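Local coordinates for gamma-glutamyl phosphate reductase (Saccharomyces cerevisiae, PDB 1VLU), which catalyses the NADPH-dependent reduction of L-gamma-glutamyl phosphate to glutamate semialdehyde and phosphate, the second step of proline biosynthesis from glutamate, at residues S243-E248 and L277-F282. Residues are numbered along the deposited sequence; the frame is centred on the assembly and turned at random.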
ATOM      1  N   SER A 243      17.692  10.570  -5.225  1.00 52.09           N
ATOM      2  CA  SER A 243      18.407  11.827  -5.104  1.00 49.84           C
ATOM      3  C   SER A 243      19.911  11.640  -4.892  1.00 49.07           C
ATOM      4  O   SER A 243      20.341  10.717  -4.233  1.00 48.91           O
ATOM      5  CB  SER A 243      17.822  12.674  -3.978  1.00 48.15           C
ATOM      6  OG  SER A 243      16.444  12.930  -4.196  1.00 50.63           O
ATOM      7  N   ILE A 244      20.698  12.525  -5.487  1.00 49.05           N
ATOM      8  CA  ILE A 244      22.113  12.617  -5.178  1.00 49.53           C
ATOM      9  C   ILE A 244      22.345  14.003  -4.585  1.00 46.55           C
ATOM     10  O   ILE A 244      22.058  15.012  -5.225  1.00 43.63           O
ATOM     11  CB  ILE A 244      23.006  12.384  -6.416  1.00 48.60           C
ATOM     12  CG1 ILE A 244      22.615  11.070  -7.121  1.00 54.70           C
ATOM     13  CG2 ILE A 244      24.484  12.367  -6.014  1.00 46.47           C
ATOM     14  CD1 ILE A 244      23.163  10.932  -8.552  1.00 54.03           C
ATOM     15  N   TYR A 245      22.813  14.031  -3.341  1.00 43.87           N
ATOM     16  CA  TYR A 245      23.208  15.281  -2.721  1.00 42.10           C
ATOM     17  C   TYR A 245      24.703  15.533  -2.873  1.00 41.56           C
ATOM     18  O   TYR A 245      25.529  14.773  -2.378  1.00 42.00           O
ATOM     19  CB  TYR A 245      22.792  15.315  -1.257  1.00 38.69           C
ATOM     20  CG  TYR A 245      23.306  16.528  -0.501  1.00 37.93           C
ATOM     21  CD1 TYR A 245      23.048  17.827  -0.951  1.00 35.75           C
ATOM     22  CD2 TYR A 245      24.035  16.374   0.675  1.00 32.29           C
ATOM     23  CE1 TYR A 245      23.505  18.928  -0.257  1.00 30.16           C
ATOM     24  CE2 TYR A 245      24.486  17.463   1.376  1.00 37.63           C
ATOM     25  CZ  TYR A 245      24.226  18.742   0.905  1.00 36.43           C
ATOM     26  OH  TYR A 245      24.683  19.835   1.621  1.00 38.74           O
ATOM     27  N   LEU A 246      25.024  16.614  -3.577  1.00 42.98           N
ATOM     28  CA  LEU A 246      26.390  17.073  -3.775  1.00 41.65           C
ATOM     29  C   LEU A 246      26.698  18.164  -2.759  1.00 40.24           C
ATOM     30  O   LEU A 246      26.341  19.321  -2.936  1.00 39.34           O
ATOM     31  CB  LEU A 246      26.561  17.604  -5.197  1.00 41.30           C
ATOM     32  CG  LEU A 246      26.169  16.663  -6.333  1.00 45.21           C
ATOM     33  CD1 LEU A 246      26.515  17.283  -7.670  1.00 47.81           C
ATOM     34  CD2 LEU A 246      26.878  15.330  -6.184  1.00 42.88           C
ATOM     35  N   ASP A 247      27.369  17.754  -1.693  1.00 40.60           N
ATOM     36  CA  ASP A 247      27.621  18.560  -0.517  1.00 41.20           C
ATOM     37  C   ASP A 247      28.630  19.666  -0.795  1.00 42.44           C
ATOM     38  O   ASP A 247      29.375  19.622  -1.785  1.00 41.79           O
ATOM     39  CB  ASP A 247      28.136  17.638   0.597  1.00 40.81           C
ATOM     40  CG  ASP A 247      28.090  18.277   1.981  1.00 47.47           C
ATOM     41  OD1 ASP A 247      27.218  19.146   2.265  1.00 49.32           O
ATOM     42  OD2 ASP A 247      28.941  17.884   2.803  1.00 55.74           O
ATOM     43  N   GLU A 248      28.654  20.663   0.086  1.00 43.72           N
ATOM     44  CA  GLU A 248      29.665  21.712   0.041  1.00 45.98           C
ATOM     45  C   GLU A 248      31.089  21.135  -0.143  1.00 45.17           C
ATOM     46  O   GLU A 248      31.872  21.667  -0.919  1.00 44.48           O
ATOM     47  CB  GLU A 248      29.563  22.578   1.294  1.00 43.85           C
ATOM     48  CG  GLU A 248      30.697  23.564   1.446  1.00 50.10           C
ATOM     49  CD  GLU A 248      30.564  24.453   2.665  1.00 51.32           C
ATOM     50  OE1 GLU A 248      29.454  24.519   3.254  1.00 57.98           O
ATOM     51  OE2 GLU A 248      31.582  25.099   3.026  1.00 60.02           O
ATOM     52  N   LEU A 277      20.643  17.174  -5.997  1.00 44.33           N
ATOM     53  CA  LEU A 277      20.518  18.213  -4.986  1.00 42.45           C
ATOM     54  C   LEU A 277      21.904  18.828  -4.816  1.00 43.78           C
ATOM     55  O   LEU A 277      22.853  18.137  -4.443  1.00 44.30           O
ATOM     56  CB  LEU A 277      19.958  17.636  -3.675  1.00 43.37           C
ATOM     57  CG  LEU A 277      18.539  17.041  -3.652  1.00 37.91           C
ATOM     58  CD1 LEU A 277      18.346  16.195  -2.424  1.00 40.94           C
ATOM     59  CD2 LEU A 277      17.503  18.136  -3.676  1.00 45.72           C
ATOM     60  N   ILE A 278      22.018  20.117  -5.134  1.00 43.05           N
ATOM     61  CA  ILE A 278      23.309  20.791  -5.218  1.00 44.02           C
ATOM     62  C   ILE A 278      23.477  21.823  -4.107  1.00 44.09           C
ATOM     63  O   ILE A 278      22.654  22.721  -3.956  1.00 46.31           O
ATOM     64  CB  ILE A 278      23.497  21.493  -6.608  1.00 45.46           C
ATOM     65  CG1 ILE A 278      23.516  20.451  -7.739  1.00 45.66           C
ATOM     66  CG2 ILE A 278      24.768  22.329  -6.622  1.00 42.09           C
ATOM     67  CD1 ILE A 278      23.677  21.028  -9.103  1.00 44.08           C
ATOM     68  N   ASN A 279      24.539  21.696  -3.326  1.00 43.04           N
ATOM     69  CA  ASN A 279      24.906  22.764  -2.416  1.00 43.54           C
ATOM     70  C   ASN A 279      25.588  23.897  -3.189  1.00 44.26           C
ATOM     71  O   ASN A 279      26.587  23.657  -3.882  1.00 41.87           O
ATOM     72  CB  ASN A 279      25.814  22.244  -1.308  1.00 44.31           C
ATOM     73  CG  ASN A 279      25.875  23.173  -0.119  1.00 41.42           C
ATOM     74  OD1 ASN A 279      26.254  24.334  -0.234  1.00 41.63           O
ATOM     75  ND2 ASN A 279      25.504  22.656   1.043  1.00 44.98           N
ATOM     76  N   PRO A 280      25.046  25.136  -3.077  1.00 45.17           N
ATOM     77  CA  PRO A 280      25.594  26.313  -3.762  1.00 44.86           C
ATOM     78  C   PRO A 280      27.069  26.567  -3.435  1.00 45.11           C
ATOM     79  O   PRO A 280      27.808  27.064  -4.288  1.00 46.40           O
ATOM     80  CB  PRO A 280      24.735  27.469  -3.230  1.00 45.06           C
ATOM     81  CG  PRO A 280      23.471  26.845  -2.799  1.00 45.61           C
ATOM     82  CD  PRO A 280      23.858  25.487  -2.269  1.00 45.36           C
ATOM     83  N   LYS A 281      27.485  26.215  -2.219  1.00 44.04           N
ATOM     84  CA  LYS A 281      28.868  26.378  -1.783  1.00 44.06           C
ATOM     85  C   LYS A 281      29.806  25.278  -2.289  1.00 44.10           C
ATOM     86  O   LYS A 281      31.004  25.298  -2.002  1.00 45.27           O
ATOM     87  CB  LYS A 281      28.921  26.470  -0.255  1.00 45.26           C
ATOM     88  CG  LYS A 281      28.183  27.676   0.303  1.00 50.10           C
ATOM     89  CD  LYS A 281      28.233  27.722   1.813  1.00 59.93           C
ATOM     90  CE  LYS A 281      27.338  28.835   2.346  1.00 68.67           C
ATOM     91  NZ  LYS A 281      26.995  28.630   3.787  1.00 74.89           N
ATOM     92  N   PHE A 282      29.266  24.302  -3.014  1.00 44.12           N
ATOM     93  CA  PHE A 282      30.096  23.301  -3.683  1.00 44.36           C
ATOM     94  C   PHE A 282      30.741  23.989  -4.894  1.00 46.07           C
ATOM     95  O   PHE A 282      30.043  24.461  -5.797  1.00 45.84           O
ATOM     96  CB  PHE A 282      29.248  22.060  -4.042  1.00 42.65           C
ATOM     97  CG  PHE A 282      29.885  21.110  -5.039  1.00 38.57           C
ATOM     98  CD1 PHE A 282      31.267  20.862  -5.048  1.00 39.93           C
ATOM     99  CD2 PHE A 282      29.082  20.434  -5.951  1.00 32.25           C
ATOM    100  CE1 PHE A 282      31.839  19.982  -5.991  1.00 33.27           C
ATOM    101  CE2 PHE A 282      29.637  19.552  -6.896  1.00 37.02           C
ATOM    102  CZ  PHE A 282      31.020  19.323  -6.909  1.00 40.08           C
TER
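Tyr245 and Asn279 run side by side and point the same way, their ring and amide planes turned 45° apart. Asn279 ND2 gives a nearly straight hydrogen bond of 3.0 Å to Tyr245 OH, which lies only 3° out of the amide plane; independently, ND2 sits at the edge of the Tyr245 ring, near its plane. CG anti to the backbone N (chi1 174°) leans the Tyr245 ring along the chain and brings OH beside the amide. Lys281 N reaches Asn279 OD1 on a lone pair, at 3.0 Å, forming an Asx turn, while Phe282 N to Asn279 O closes the overlapping type I turn. Replacing Asn279 by alanine removes the amide, which would probably leave Tyr245 OH without this donor and Lys281 N without its OD1 acceptor. Tyr245 OH also makes a weak bond to Asp247 OD1, while Asp247 OD2 is held by Thr374 and Asn379. Strands 242-246 and 274-278 are adjacent in the parallel sheet of an aldehyde-dehydrogenase-like fold, joined through helix 252-261 as a beta-alpha-beta crossover; Leu277 N to Ile244 O (2.7 Å), Leu246 N to Leu277 O (2.8 Å) and Asn279 N to Leu246 O (3.0 Å) carry the ladder into the loop. Leu277 crosses Tyr245 at about a right angle, its CB 4.1 Å from Tyr245 CD1, on the sheet face covered by helix 354-361. On the other face, Phe282 CD2 approaches Leu246 CB at 3.9 Å, and Val288 of helix 285-296 touches both side chains. Where the loops reach solvent, Glu248 and Lys281 cross obliquely, CG against CB at 3.8 Å, their opposite charges not in contact.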